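Local coordinates for protein putative aldehyde dehydrogenase AldY (Bacillus subtilis, PDB 4DNG) that probably oxidises aldehydes to carboxylates with NAD(+) as hydride acceptor and may help protect the cell against stress from ethanol and related compounds, at residues R22-L27 / P178-A183; A38-G43 / L208-E213; I294-V299 / G393-A398. One frame throughout, in Å; residues are numbered along the deposited sequence.

Interaction 1: R22-L27 / P178-A183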
ATOM      1  N   ARG A  22      15.784  11.605 -30.985  1.00 71.88           N
ATOM      2  CA  ARG A  22      17.006  11.414 -30.203  1.00 72.26           C
ATOM      3  C   ARG A  22      17.363   9.941 -30.159  1.00 68.68           C
ATOM      4  O   ARG A  22      16.492   9.073 -30.287  1.00 67.94           O
ATOM      5  CB  ARG A  22      16.834  11.958 -28.765  1.00 65.78           C
ATOM      6  CG  ARG A  22      16.877  13.483 -28.628  1.00 64.32           C
ATOM      7  CD  ARG A  22      17.316  13.922 -27.218  1.00 65.62           C
ATOM      8  NE  ARG A  22      16.349  13.439 -26.258  1.00 67.28           N
ATOM      9  CZ  ARG A  22      16.606  12.671 -25.214  1.00 72.01           C
ATOM     10  NH1 ARG A  22      17.854  12.338 -24.884  1.00 66.08           N
ATOM     11  NH2 ARG A  22      15.581  12.281 -24.468  1.00 74.73           N
ATOM     12  N   THR A  23      18.645   9.653 -29.979  1.00 67.00           N
ATOM     13  CA  THR A  23      19.090   8.273 -29.880  1.00 67.22           C
ATOM     14  C   THR A  23      20.182   8.154 -28.834  1.00 76.34           C
ATOM     15  O   THR A  23      20.808   9.144 -28.461  1.00 81.58           O
ATOM     16  CB  THR A  23      19.678   7.759 -31.188  1.00 65.99           C
ATOM     17  OG1 THR A  23      20.916   8.423 -31.406  1.00 70.49           O
ATOM     18  CG2 THR A  23      18.747   8.027 -32.372  1.00 69.78           C
ATOM     19  N   GLU A  24      20.400   6.933 -28.361  1.00 76.08           N
ATOM     20  CA  GLU A  24      21.448   6.661 -27.416  1.00 69.13           C
ATOM     21  C   GLU A  24      22.153   5.378 -27.770  1.00 72.27           C
ATOM     22  O   GLU A  24      21.518   4.359 -28.058  1.00 75.06           O
ATOM     23  CB  GLU A  24      20.875   6.526 -26.018  1.00 70.22           C
ATOM     24  CG  GLU A  24      21.939   6.199 -24.989  1.00 70.61           C
ATOM     25  CD  GLU A  24      21.693   6.869 -23.661  1.00 78.07           C
ATOM     26  OE1 GLU A  24      20.762   7.699 -23.569  1.00 78.19           O
ATOM     27  OE2 GLU A  24      22.443   6.572 -22.708  1.00 84.96           O
ATOM     28  N   ASP A  25      23.476   5.435 -27.732  1.00 71.20           N
ATOM     29  CA  ASP A  25      24.283   4.259 -27.911  1.00 67.62           C
ATOM     30  C   ASP A  25      24.316   3.445 -26.623  1.00 70.46           C
ATOM     31  O   ASP A  25      24.664   3.971 -25.540  1.00 70.41           O
ATOM     32  CB  ASP A  25      25.687   4.677 -28.336  1.00 69.38           C
ATOM     33  CG  ASP A  25      25.707   5.347 -29.693  1.00 80.59           C
ATOM     34  OD1 ASP A  25      24.669   5.319 -30.400  1.00 87.63           O
ATOM     35  OD2 ASP A  25      26.759   5.912 -30.053  1.00 85.42           O
ATOM     36  N   ILE A  26      23.928   2.175 -26.721  1.00 65.57           N
ATOM     37  CA  ILE A  26      24.065   1.276 -25.579  1.00 65.85           C
ATOM     38  C   ILE A  26      25.469   0.709 -25.639  1.00 72.91           C
ATOM     39  O   ILE A  26      25.882   0.155 -26.661  1.00 77.27           O
ATOM     40  CB  ILE A  26      23.004   0.161 -25.551  1.00 63.44           C
ATOM     41  CG1 ILE A  26      21.606   0.793 -25.642  1.00 59.50           C
ATOM     42  CG2 ILE A  26      23.186  -0.702 -24.306  1.00 59.31           C
ATOM     43  CD1 ILE A  26      20.454  -0.175 -25.556  1.00 58.47           C
ATOM     44  N   LEU A  27      26.198   0.871 -24.540  1.00 74.60           N
ATOM     45  CA  LEU A  27      27.624   0.594 -24.521  1.00 70.11           C
ATOM     46  C   LEU A  27      27.992  -0.624 -23.680  1.00 73.42           C
ATOM     47  O   LEU A  27      27.330  -0.935 -22.695  1.00 86.38           O
ATOM     48  CB  LEU A  27      28.388   1.833 -24.030  1.00 68.31           C
ATOM     49  CG  LEU A  27      28.201   3.194 -24.738  1.00 70.22           C
ATOM     50  CD1 LEU A  27      29.169   4.234 -24.179  1.00 69.52           C
ATOM     51  CD2 LEU A  27      28.354   3.115 -26.251  1.00 69.92           C
ATOM     52  N   PRO A 178      12.920  -0.120 -18.927  1.00 55.95           N
ATOM     53  CA  PRO A 178      14.227  -0.412 -18.350  1.00 46.64           C
ATOM     54  C   PRO A 178      15.074   0.813 -18.426  1.00 47.73           C
ATOM     55  O   PRO A 178      14.715   1.764 -19.082  1.00 51.36           O
ATOM     56  CB  PRO A 178      14.812  -1.474 -19.306  1.00 51.66           C
ATOM     57  CG  PRO A 178      14.129  -1.240 -20.617  1.00 55.92           C
ATOM     58  CD  PRO A 178      12.737  -0.776 -20.245  1.00 59.85           C
ATOM     59  N   ASP A 179      16.200   0.807 -17.746  1.00 50.60           N
ATOM     60  CA  ASP A 179      17.160   1.845 -17.959  1.00 50.75           C
ATOM     61  C   ASP A 179      17.627   1.616 -19.395  1.00 55.42           C
ATOM     62  O   ASP A 179      18.023   0.486 -19.767  1.00 58.59           O
ATOM     63  CB  ASP A 179      18.314   1.676 -16.963  1.00 52.67           C
ATOM     64  CG  ASP A 179      19.336   2.770 -17.061  1.00 58.13           C
ATOM     65  OD1 ASP A 179      19.719   3.295 -16.005  1.00 77.21           O
ATOM     66  OD2 ASP A 179      19.762   3.124 -18.179  1.00 63.58           O
ATOM     67  N   ILE A 180      17.587   2.671 -20.202  1.00 53.55           N
ATOM     68  CA  ILE A 180      18.045   2.573 -21.586  1.00 52.90           C
ATOM     69  C   ILE A 180      19.418   1.871 -21.671  1.00 57.68           C
ATOM     70  O   ILE A 180      19.624   1.016 -22.539  1.00 59.48           O
ATOM     71  CB  ILE A 180      18.039   3.952 -22.325  1.00 52.33           C
ATOM     72  CG1 ILE A 180      18.336   3.771 -23.839  1.00 59.76           C
ATOM     73  CG2 ILE A 180      19.038   4.943 -21.711  1.00 49.89           C
ATOM     74  CD1 ILE A 180      17.319   2.927 -24.591  1.00 58.34           C
ATOM     75  N   GLN A 181      20.337   2.181 -20.751  1.00 57.65           N
ATOM     76  CA  GLN A 181      21.678   1.590 -20.823  1.00 59.72           C
ATOM     77  C   GLN A 181      21.685   0.078 -20.647  1.00 63.85           C
ATOM     78  O   GLN A 181      22.669  -0.570 -20.969  1.00 66.11           O
ATOM     79  CB  GLN A 181      22.697   2.285 -19.903  1.00 52.51           C
ATOM     80  CG  GLN A 181      23.288   3.572 -20.496  1.00 60.19           C
ATOM     81  CD  GLN A 181      23.930   3.390 -21.882  1.00 68.05           C
ATOM     82  OE1 GLN A 181      24.760   2.488 -22.120  1.00 72.22           O
ATOM     83  NE2 GLN A 181      23.541   4.251 -22.806  1.00 69.90           N
ATOM     84  N   THR A 182      20.592  -0.480 -20.142  1.00 63.49           N
ATOM     85  CA  THR A 182      20.463  -1.937 -20.041  1.00 63.28           C
ATOM     86  C   THR A 182      19.100  -2.382 -20.623  1.00 64.78           C
ATOM     87  O   THR A 182      18.421  -3.255 -20.074  1.00 72.24           O
ATOM     88  CB  THR A 182      20.611  -2.389 -18.572  1.00 58.82           C
ATOM     89  OG1 THR A 182      19.786  -1.557 -17.771  1.00 53.36           O
ATOM     90  CG2 THR A 182      22.050  -2.201 -18.061  1.00 57.73           C
ATOM     91  N   ALA A 183      18.701  -1.779 -21.738  1.00 54.63           N
ATOM     92  CA  ALA A 183      17.384  -2.060 -22.306  1.00 57.47           C
ATOM     93  C   ALA A 183      17.260  -3.435 -22.939  1.00 67.67           C
ATOM     94  O   ALA A 183      16.144  -3.961 -23.067  1.00 71.28           O
ATOM     95  CB  ALA A 183      17.012  -1.001 -23.317  1.00 62.33           C
TER
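Ile26 and Gln181 mark the closest backbone approach, CA to CA 5.3 Å, where strand 23-27 runs past the 3-10 turn at Ile180 and Gln181. Glu24 and Ile26 give their backbone bonds to strand 34-39, so Asp25 and Leu27 present the other strand edge, and the Gln181 amide meets it. Its NE2 donates to Asp25 O at 3.0 Å with an N-H...O angle of 177°, while its OE1 accepts from Leu27 N at 3.2 Å, in the carbonyl plane on a lone pair. These two bonds fix the flip of the amide. NE2 has a second acceptor, Glu24 OE2 at 2.6 Å, met on the anti side of the carboxylate. Glu24 reaches it with CG anti to the backbone N (chi1 178°) and lies with OE1 beside Ile180 CG2. Ile26 CD1 lies 3.3 Å from the carbonyl oxygen Ile180 O and 4.2 Å from Ala183 CB, the apolar contact. Asp179 OD2 accepts from Gln181 N at 2.8 Å, forming an Asx turn. This loop leads from strand 173-177 into helix 183-196, the first part of a beta-alpha-beta crossover in the aldehyde dehydrogenase fold, and the hairpin of strands 23-27 and 34-39 docks on it.

Interaction 2: A38-G43 / L208-E213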
ATOM      1  N   ALA A  38      19.837   2.967 -29.924  1.00 67.03           N
ATOM      2  CA  ALA A  38      18.403   2.850 -29.768  1.00 72.84           C
ATOM      3  C   ALA A  38      17.782   4.226 -29.864  1.00 74.30           C
ATOM      4  O   ALA A  38      18.277   5.186 -29.252  1.00 75.94           O
ATOM      5  CB  ALA A  38      18.055   2.187 -28.445  1.00 69.25           C
ATOM      6  N   SER A  39      16.713   4.308 -30.648  1.00 67.03           N
ATOM      7  CA  SER A  39      15.907   5.518 -30.767  1.00 69.11           C
ATOM      8  C   SER A  39      14.953   5.605 -29.579  1.00 76.17           C
ATOM      9  O   SER A  39      14.344   4.601 -29.179  1.00 78.86           O
ATOM     10  CB  SER A  39      15.108   5.493 -32.061  1.00 65.84           C
ATOM     11  OG  SER A  39      14.168   4.442 -32.021  1.00 65.76           O
ATOM     12  N   LEU A  40      14.821   6.816 -29.043  1.00 70.13           N
ATOM     13  CA  LEU A  40      14.092   7.066 -27.811  1.00 64.21           C
ATOM     14  C   LEU A  40      12.632   7.371 -28.106  1.00 66.26           C
ATOM     15  O   LEU A  40      12.324   8.249 -28.906  1.00 67.11           O
ATOM     16  CB  LEU A  40      14.739   8.239 -27.071  1.00 59.02           C
ATOM     17  CG  LEU A  40      16.209   7.980 -26.738  1.00 57.50           C
ATOM     18  CD1 LEU A  40      16.839   9.150 -25.988  1.00 54.17           C
ATOM     19  CD2 LEU A  40      16.311   6.686 -25.937  1.00 56.21           C
ATOM     20  N   ALA A  41      11.735   6.648 -27.453  1.00 61.32           N
ATOM     21  CA  ALA A  41      10.304   6.835 -27.654  1.00 63.59           C
ATOM     22  C   ALA A  41       9.826   8.102 -26.934  1.00 69.72           C
ATOM     23  O   ALA A  41      10.509   8.600 -26.035  1.00 72.25           O
ATOM     24  CB  ALA A  41       9.557   5.617 -27.152  1.00 61.85           C
ATOM     25  N   THR A  42       8.657   8.616 -27.314  1.00 70.92           N
ATOM     26  CA  THR A  42       8.201   9.918 -26.805  1.00 74.14           C
ATOM     27  C   THR A  42       7.129   9.796 -25.762  1.00 67.64           C
ATOM     28  O   THR A  42       6.455   8.752 -25.664  1.00 67.46           O
ATOM     29  CB  THR A  42       7.542  10.774 -27.900  1.00 75.81           C
ATOM     30  OG1 THR A  42       6.278  10.196 -28.239  1.00 78.78           O
ATOM     31  CG2 THR A  42       8.414  10.851 -29.125  1.00 78.12           C
ATOM     32  N   GLY A  43       6.940  10.889 -25.021  1.00 59.12           N
ATOM     33  CA  GLY A  43       5.746  11.053 -24.180  1.00 56.40           C
ATOM     34  C   GLY A  43       4.458  10.556 -24.825  1.00 59.46           C
ATOM     35  O   GLY A  43       3.738   9.739 -24.237  1.00 62.01           O
ATOM     36  N   LEU A 208      11.587   1.893 -24.801  1.00 60.49           N
ATOM     37  CA  LEU A 208      12.972   2.334 -24.879  1.00 60.34           C
ATOM     38  C   LEU A 208      12.973   3.843 -24.961  1.00 56.04           C
ATOM     39  O   LEU A 208      12.583   4.431 -25.964  1.00 62.92           O
ATOM     40  CB  LEU A 208      13.679   1.705 -26.079  1.00 59.73           C
ATOM     41  CG  LEU A 208      14.457   0.441 -25.730  1.00 63.99           C
ATOM     42  CD1 LEU A 208      13.564  -0.591 -25.068  1.00 66.51           C
ATOM     43  CD2 LEU A 208      15.122  -0.144 -26.972  1.00 61.58           C
ATOM     44  N   THR A 209      13.367   4.473 -23.879  1.00 54.42           N
ATOM     45  CA  THR A 209      13.246   5.895 -23.774  1.00 54.55           C
ATOM     46  C   THR A 209      14.066   6.389 -22.614  1.00 51.56           C
ATOM     47  O   THR A 209      14.857   5.645 -22.049  1.00 54.12           O
ATOM     48  CB  THR A 209      11.769   6.308 -23.638  1.00 58.89           C
ATOM     49  OG1 THR A 209      11.682   7.735 -23.582  1.00 65.47           O
ATOM     50  CG2 THR A 209      11.158   5.683 -22.386  1.00 56.91           C
ATOM     51  N   ASP A 210      13.911   7.659 -22.268  1.00 55.93           N
ATOM     52  CA  ASP A 210      14.610   8.181 -21.105  1.00 53.77           C
ATOM     53  C   ASP A 210      13.739   9.229 -20.447  1.00 57.48           C
ATOM     54  O   ASP A 210      12.696   9.628 -20.980  1.00 58.27           O
ATOM     55  CB  ASP A 210      16.038   8.682 -21.456  1.00 52.44           C
ATOM     56  CG  ASP A 210      16.045   9.939 -22.326  1.00 64.77           C
ATOM     57  OD1 ASP A 210      14.962  10.374 -22.765  1.00 72.67           O
ATOM     58  OD2 ASP A 210      17.141  10.508 -22.575  1.00 70.60           O
ATOM     59  N   VAL A 211      14.130   9.634 -19.257  1.00 64.68           N
ATOM     60  CA  VAL A 211      13.329  10.586 -18.515  1.00 66.01           C
ATOM     61  C   VAL A 211      13.309  11.941 -19.224  1.00 63.33           C
ATOM     62  O   VAL A 211      12.317  12.676 -19.180  1.00 63.23           O
ATOM     63  CB  VAL A 211      13.774  10.623 -17.052  1.00 62.42           C
ATOM     64  CG1 VAL A 211      13.178  11.811 -16.349  1.00 56.81           C
ATOM     65  CG2 VAL A 211      13.357   9.305 -16.369  1.00 56.41           C
ATOM     66  N   LYS A 212      14.385  12.235 -19.943  1.00 57.88           N
ATOM     67  CA  LYS A 212      14.428  13.426 -20.768  1.00 60.16           C
ATOM     68  C   LYS A 212      13.229  13.469 -21.758  1.00 61.69           C
ATOM     69  O   LYS A 212      12.676  14.527 -22.030  1.00 60.42           O
ATOM     70  CB  LYS A 212      15.752  13.493 -21.503  1.00 59.69           C
ATOM     71  CG  LYS A 212      16.905  13.866 -20.596  1.00 63.87           C
ATOM     72  CD  LYS A 212      18.232  13.790 -21.325  1.00 69.08           C
ATOM     73  CE  LYS A 212      19.357  14.363 -20.479  1.00 71.91           C
ATOM     74  NZ  LYS A 212      20.667  14.375 -21.204  1.00 70.16           N
ATOM     75  N   GLU A 213      12.830  12.321 -22.292  1.00 58.97           N
ATOM     76  CA  GLU A 213      11.630  12.274 -23.113  1.00 59.62           C
ATOM     77  C   GLU A 213      10.362  12.305 -22.266  1.00 57.71           C
ATOM     78  O   GLU A 213       9.423  13.015 -22.571  1.00 55.96           O
ATOM     79  CB  GLU A 213      11.626  11.052 -24.026  1.00 57.34           C
ATOM     80  CG  GLU A 213      12.479  11.206 -25.274  1.00 67.83           C
ATOM     81  CD  GLU A 213      12.214  12.487 -26.047  1.00 75.25           C
ATOM     82  OE1 GLU A 213      11.046  12.726 -26.406  1.00 77.40           O
ATOM     83  OE2 GLU A 213      13.181  13.242 -26.318  1.00 77.55           O
TER
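Thr209 turns OG1 anti to its own nitrogen (chi1 -178°), which aims the hydroxyl at Ala41 O, and Asp210 holds CG between its backbone N and carbonyl carbon (chi1 69°), which folds the carboxylate back over the start of helix 211-214 and against Leu40. The motif is an N-cap: Asp210 OD1 accepts from Glu213 N at 2.9 Å, approached from above the carboxylate plane. A second N-cap stands across the contact, where Thr42 precedes helix 43-60. Between the caps, one backbone bond and one side-chain hydroxyl tie the chains. Ala41 N donates to Leu208 O at 2.8 Å with an N-H...O angle of 166°, and Thr209 OG1 returns a bond to Ala41 O at 2.9 Å, tilted from the carbonyl plane, so Ala41 is gripped at both its N-H and its carbonyl. Leu40 supplies much of the apolar packing: CD2 lies over Thr209 CA at 3.8 Å, and CB touches Glu213 CG at 4.1 Å. Ala38 CB adds a contact with Leu208 CD2 at 4.0 Å. Outside the segments, Arg22 forms salt bridges with Asp210 OD1 and Glu213 OE2. With an alanine at Asp210 the carboxylate is gone, which would probably leave Glu213 N with just the weak bond to the residue's backbone O and Arg22 less firmly held. The Leu40 and Asp210 side chains cross at about a right angle, with Leu40 CD1 3.7 Å from Asp210 OD2.

Interaction 3: I294-V299 / G393-A398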
ATOM      1  N   ILE A 294      29.517  -6.251   9.885  1.00 76.18           N
ATOM      2  CA  ILE A 294      29.636  -6.030  11.306  1.00 84.17           C
ATOM      3  C   ILE A 294      30.121  -7.333  11.918  1.00 84.90           C
ATOM      4  O   ILE A 294      29.512  -8.386  11.719  1.00 85.12           O
ATOM      5  CB  ILE A 294      28.279  -5.615  11.901  1.00 82.73           C
ATOM      6  CG1 ILE A 294      27.690  -4.446  11.093  1.00 83.58           C
ATOM      7  CG2 ILE A 294      28.425  -5.273  13.375  1.00 73.76           C
ATOM      8  CD1 ILE A 294      26.181  -4.364  11.114  1.00 83.40           C
ATOM      9  N   VAL A 295      31.237  -7.258  12.634  1.00 77.98           N
ATOM     10  CA  VAL A 295      31.884  -8.437  13.156  1.00 78.86           C
ATOM     11  C   VAL A 295      32.240  -8.246  14.629  1.00 86.09           C
ATOM     12  O   VAL A 295      32.946  -7.289  14.985  1.00 90.92           O
ATOM     13  CB  VAL A 295      33.145  -8.787  12.346  1.00 79.23           C
ATOM     14  CG1 VAL A 295      33.781 -10.063  12.876  1.00 77.06           C
ATOM     15  CG2 VAL A 295      32.805  -8.952  10.873  1.00 81.87           C
ATOM     16  N   HIS A 296      31.737  -9.163  15.462  1.00 79.60           N
ATOM     17  CA  HIS A 296      32.051  -9.239  16.904  1.00 85.17           C
ATOM     18  C   HIS A 296      33.528  -9.203  17.164  1.00 90.57           C
ATOM     19  O   HIS A 296      34.319  -9.681  16.335  1.00 95.36           O
ATOM     20  CB  HIS A 296      31.462 -10.517  17.509  1.00 82.26           C
ATOM     21  CG  HIS A 296      31.522 -10.564  19.017  1.00 86.45           C
ATOM     22  ND1 HIS A 296      32.581 -11.069  19.690  1.00 89.19           N
ATOM     23  CD2 HIS A 296      30.605 -10.150  19.984  1.00 87.05           C
ATOM     24  CE1 HIS A 296      32.354 -10.980  21.013  1.00 87.41           C
ATOM     25  NE2 HIS A 296      31.146 -10.418  21.191  1.00 88.45           N
ATOM     26  N   GLN A 297      33.901  -8.664  18.330  1.00 85.66           N
ATOM     27  CA  GLN A 297      35.309  -8.420  18.695  1.00 87.31           C
ATOM     28  C   GLN A 297      36.260  -9.634  18.729  1.00 89.26           C
ATOM     29  O   GLN A 297      37.351  -9.565  18.164  1.00 88.81           O
ATOM     30  CB  GLN A 297      35.412  -7.604  19.999  1.00 90.39           C
ATOM     31  CG  GLN A 297      34.811  -8.261  21.241  1.00 91.78           C
ATOM     32  CD  GLN A 297      35.106  -7.499  22.527  1.00 95.60           C
ATOM     33  OE1 GLN A 297      34.897  -6.286  22.620  1.00 93.70           O
ATOM     34  NE2 GLN A 297      35.582  -8.217  23.535  1.00104.04           N
ATOM     35  N   ASP A 298      35.859 -10.730  19.382  1.00 95.05           N
ATOM     36  CA  ASP A 298      36.766 -11.880  19.599  1.00100.67           C
ATOM     37  C   ASP A 298      37.110 -12.635  18.305  1.00 99.29           C
ATOM     38  O   ASP A 298      37.931 -13.549  18.325  1.00107.60           O
ATOM     39  CB  ASP A 298      36.213 -12.885  20.639  1.00102.28           C
ATOM     40  CG  ASP A 298      35.805 -12.233  21.961  1.00103.77           C
ATOM     41  OD1 ASP A 298      36.490 -11.293  22.423  1.00104.62           O
ATOM     42  OD2 ASP A 298      34.788 -12.682  22.545  1.00103.19           O
ATOM     43  N   VAL A 299      36.476 -12.264  17.195  1.00 89.96           N
ATOM     44  CA  VAL A 299      36.636 -12.994  15.935  1.00 90.46           C
ATOM     45  C   VAL A 299      36.923 -12.019  14.782  1.00 85.92           C
ATOM     46  O   VAL A 299      37.184 -12.420  13.639  1.00 79.37           O
ATOM     47  CB  VAL A 299      35.416 -13.904  15.642  1.00 95.16           C
ATOM     48  CG1 VAL A 299      35.723 -14.843  14.496  1.00 97.51           C
ATOM     49  CG2 VAL A 299      35.050 -14.734  16.868  1.00 91.91           C
ATOM     50  N   GLY A 393      31.395  -4.736  20.111  1.00 82.02           N
ATOM     51  CA  GLY A 393      31.808  -5.229  21.431  1.00 84.50           C
ATOM     52  C   GLY A 393      30.867  -6.246  22.082  1.00 89.29           C
ATOM     53  O   GLY A 393      31.201  -6.828  23.106  1.00 96.60           O
ATOM     54  N   SER A 394      29.689  -6.458  21.493  1.00 89.65           N
ATOM     55  CA  SER A 394      28.759  -7.510  21.924  1.00 88.78           C
ATOM     56  C   SER A 394      27.900  -8.003  20.745  1.00 84.93           C
ATOM     57  O   SER A 394      27.915  -7.399  19.658  1.00 81.91           O
ATOM     58  CB  SER A 394      27.852  -6.994  23.039  1.00 88.35           C
ATOM     59  OG  SER A 394      26.735  -6.305  22.494  1.00 90.64           O
ATOM     60  N   ASP A 395      27.146  -9.081  20.965  1.00 80.32           N
ATOM     61  CA  ASP A 395      26.233  -9.592  19.930  1.00 82.71           C
ATOM     62  C   ASP A 395      24.973  -8.744  19.833  1.00 80.93           C
ATOM     63  O   ASP A 395      24.446  -8.533  18.749  1.00 73.91           O
ATOM     64  CB  ASP A 395      25.884 -11.064  20.155  1.00 86.41           C
ATOM     65  CG  ASP A 395      27.027 -12.002  19.786  1.00 88.74           C
ATOM     66  OD1 ASP A 395      27.876 -11.619  18.955  1.00 88.39           O
ATOM     67  OD2 ASP A 395      27.074 -13.130  20.325  1.00 90.92           O
ATOM     68  N   GLN A 396      24.514  -8.237  20.974  1.00 89.22           N
ATOM     69  CA  GLN A 396      23.420  -7.264  21.001  1.00 89.48           C
ATOM     70  C   GLN A 396      23.742  -5.937  20.267  1.00 84.68           C
ATOM     71  O   GLN A 396      22.916  -5.447  19.487  1.00 74.86           O
ATOM     72  CB  GLN A 396      22.952  -7.006  22.438  1.00 87.89           C
ATOM     73  CG  GLN A 396      21.731  -6.107  22.530  1.00 86.77           C
ATOM     74  CD  GLN A 396      20.551  -6.673  21.774  1.00 88.69           C
ATOM     75  OE1 GLN A 396      20.059  -7.753  22.102  1.00 99.18           O
ATOM     76  NE2 GLN A 396      20.096  -5.955  20.751  1.00 82.51           N
ATOM     77  N   GLU A 397      24.932  -5.375  20.510  1.00 91.24           N
ATOM     78  CA  GLU A 397      25.403  -4.184  19.768  1.00 92.12           C
ATOM     79  C   GLU A 397      25.470  -4.460  18.260  1.00 89.47           C
ATOM     80  O   GLU A 397      24.967  -3.671  17.453  1.00 89.22           O
ATOM     81  CB  GLU A 397      26.759  -3.695  20.295  1.00 92.24           C
ATOM     82  CG  GLU A 397      27.325  -2.474  19.576  1.00 95.08           C
ATOM     83  CD  GLU A 397      28.596  -1.936  20.223  1.00100.51           C
ATOM     84  OE1 GLU A 397      29.599  -2.675  20.300  1.00 97.61           O
ATOM     85  OE2 GLU A 397      28.599  -0.762  20.648  1.00105.60           O
ATOM     86  N   ALA A 398      26.078  -5.590  17.892  1.00 85.04           N
ATOM     87  CA  ALA A 398      26.102  -6.042  16.497  1.00 79.72           C
ATOM     88  C   ALA A 398      24.729  -5.929  15.835  1.00 79.71           C
ATOM     89  O   ALA A 398      24.604  -5.378  14.740  1.00 77.24           O
ATOM     90  CB  ALA A 398      26.592  -7.476  16.414  1.00 77.30           C
TER
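His296 reaches from the end of strand 290-296 toward the turn that opens helix 395-403, and its chi1 of -170° carries the ring to the far side from the backbone N. Its CB lies 4.0 Å from Asp395 OD1, and CG is 3.8 Å from the same oxygen, which approaches the ring obliquely. The approach is closest at CD2, 3.3 Å from Asp395 OD1, where the ring and carboxylate planes stand 54° apart. CD2 also brings the ring edge to the backbone of the turn, 3.5 Å from Ser394 C, and NE2 comes to 3.8 Å from Ser394 CA. The ring's other nitrogen, ND1, accepts a weak bond from Asp298 N of its own segment at 3.3 Å, capping the helix that follows. The Asp395 carboxylate has a firmer partner elsewhere, Ser264 OG, which bonds to OD2. Strands 290-296 and 386-392 are parallel neighbours in the mixed sheet of an alpha/beta domain of the aldehyde dehydrogenase fold, and the contact sits where each passes into a helix. The second helix has its own N-cap, Ser394 OG accepting from Glu397 N, and Glu397 OE1 in turn takes Gly393 N. Deeper along the strand, Ile294 CG2 packs on Ala398 CA at 4.0 Å. At the exposed end of the contact the extended Gln297 chain lays OE1 3.5 Å from Gly393 CA.

In the fold
Interactions 1 and 2, centres 9 Å apart, hold the same element: the antiparallel pair 23-27 and 34-39, joined by a probable hydrogen bond from Ala38 N to Glu24 O. One fastens it to the loop before helix 183-196, the other to the loop leading into helix 211-214. Interaction 3, in a different sheet, lies on the opposite side of the chain's centre, its own centre 44 and 49 Å away. All three are partly buried, but only interaction 3 has exposed residues among those touching. Their chemistry differs too: hydrogen bonds knit interactions 1 and 2 across the segments, whereas interaction 3 rests on van der Waals contact, its side-chain hydrogen bonds staying within a segment or leading outside both.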